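Long-range contact in Abbfa_003403 (Acinetobacter baumannii, PDB 4ZXH), which is a four-domain nonribosomal peptide synthetase that probably activates an amino acid, condenses it with a carrier-bound partner and releases the product through its thioesterase: residues D173-I178 and N292-F297. Numbering follows the deposited sequence.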
# COMPACT_ATOMS: atom_id res chain seq x y z
N ASP A 173 -3.80 47.12 13.08
CA ASP A 173 -4.99 47.29 12.24
C ASP A 173 -6.19 46.55 12.83
O ASP A 173 -6.03 45.50 13.47
CB ASP A 173 -4.73 46.77 10.82
CG ASP A 173 -3.77 47.64 10.05
OD1 ASP A 173 -3.75 48.87 10.30
OD2 ASP A 173 -3.02 47.08 9.22
N ALA A 174 -7.39 47.08 12.62
CA ALA A 174 -8.59 46.39 13.08
C ALA A 174 -8.73 45.01 12.41
O ALA A 174 -8.40 44.82 11.24
CB ALA A 174 -9.82 47.23 12.82
N VAL A 175 -9.22 44.05 13.18
CA VAL A 175 -9.34 42.69 12.72
C VAL A 175 -10.81 42.34 12.50
O VAL A 175 -11.66 42.57 13.36
CB VAL A 175 -8.73 41.69 13.74
CG1 VAL A 175 -8.73 40.28 13.18
CG2 VAL A 175 -7.32 42.11 14.12
N ASN A 176 -11.14 41.79 11.34
CA ASN A 176 -12.50 41.32 11.11
C ASN A 176 -12.63 39.83 11.42
O ASN A 176 -11.96 38.99 10.80
CB ASN A 176 -12.94 41.61 9.68
CG ASN A 176 -14.43 41.37 9.47
OD1 ASN A 176 -15.01 40.43 10.02
ND2 ASN A 176 -15.05 42.25 8.69
N GLY A 177 -13.49 39.50 12.39
CA GLY A 177 -13.65 38.12 12.83
C GLY A 177 -15.02 37.57 12.46
O GLY A 177 -15.44 36.56 13.03
N ILE A 178 -15.72 38.24 11.53
CA ILE A 178 -17.04 37.80 11.08
C ILE A 178 -17.16 37.63 9.54
O ILE A 178 -18.12 37.03 9.03
CB ILE A 178 -18.15 38.78 11.56
CG1 ILE A 178 -19.55 38.18 11.40
CG2 ILE A 178 -18.05 40.08 10.81
CD1 ILE A 178 -19.74 36.83 12.12
N ASN A 292 -7.73 41.86 6.37
CA ASN A 292 -7.83 41.95 7.82
C ASN A 292 -8.71 40.85 8.41
O ASN A 292 -8.98 40.84 9.62
CB ASN A 292 -8.38 43.32 8.21
CG ASN A 292 -9.81 43.54 7.73
OD1 ASN A 292 -10.23 43.00 6.70
ND2 ASN A 292 -10.57 44.34 8.48
N ALA A 293 -9.16 39.91 7.58
CA ALA A 293 -10.13 38.92 8.02
C ALA A 293 -9.49 37.68 8.65
O ALA A 293 -8.54 37.10 8.11
CB ALA A 293 -11.02 38.49 6.86
N LEU A 294 -10.02 37.27 9.79
CA LEU A 294 -9.64 35.98 10.33
C LEU A 294 -10.33 34.87 9.53
O LEU A 294 -11.48 35.02 9.11
CB LEU A 294 -10.02 35.89 11.79
CG LEU A 294 -9.40 36.88 12.73
CD1 LEU A 294 -10.08 36.75 14.06
CD2 LEU A 294 -7.94 36.59 12.86
N GLY A 295 -9.64 33.76 9.31
CA GLY A 295 -10.24 32.63 8.64
C GLY A 295 -9.23 31.72 7.98
O GLY A 295 -8.03 31.97 8.04
N GLN A 296 -9.72 30.67 7.33
CA GLN A 296 -8.86 29.73 6.63
C GLN A 296 -9.04 29.91 5.12
O GLN A 296 -10.02 29.46 4.53
CB GLN A 296 -9.17 28.30 7.13
CG GLN A 296 -8.76 27.08 6.29
CD GLN A 296 -7.50 27.24 5.47
OE1 GLN A 296 -6.59 27.99 5.82
NE2 GLN A 296 -7.43 26.49 4.38
N PHE A 297 -8.07 30.60 4.53
CA PHE A 297 -8.16 31.09 3.15
C PHE A 297 -7.08 30.47 2.28
O PHE A 297 -7.05 30.67 1.06
CB PHE A 297 -8.03 32.62 3.11
CG PHE A 297 -9.16 33.35 3.78
CD1 PHE A 297 -10.37 33.53 3.12
CD2 PHE A 297 -9.01 33.86 5.06
CE1 PHE A 297 -11.42 34.21 3.73
CE2 PHE A 297 -10.05 34.54 5.68
CZ PHE A 297 -11.26 34.71 5.02
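Asn176 uses both its backbone N and its backbone O to bond 292-297, making a lone parallel bridge to Ala293 between two loops that are otherwise irregular. Asn176 N donates to Asn292 O (2.9 Å), approaching from above the carbonyl plane, about 43° out of it. Asn176 O accepts from Leu294 N at 2.8 Å, and here the donor lies nearly in line with the carbonyl, the C=O...N angle being 168°; Ala293 CA adds a CA-H...O contact to the same oxygen.

On one flank, Val175 starts off pointing away from 292-297, but Val175 CG1 stands anti to the backbone N (chi1 -174°) and still reaches Leu294 CG at 3.5 Å, the two side chains crossing at about a right angle. Leu294 CD1 also covers Gly177 CA, and Leu294 packs further on Leu70 and Ser154. Toward the other end, Asn292 rests against 174-176, with its CB 3.4 Å from Ala174 O and its ND2 alongside Asn176 CB.

The Asn176 side chain turns back on its own loop: Asn176 OD1 accepts from Ile178 N at 2.8 Å and also from Glu179 N. This is an Asx turn leading into helix 179-187, here coupled to a single parallel beta bridge within the condensation domain.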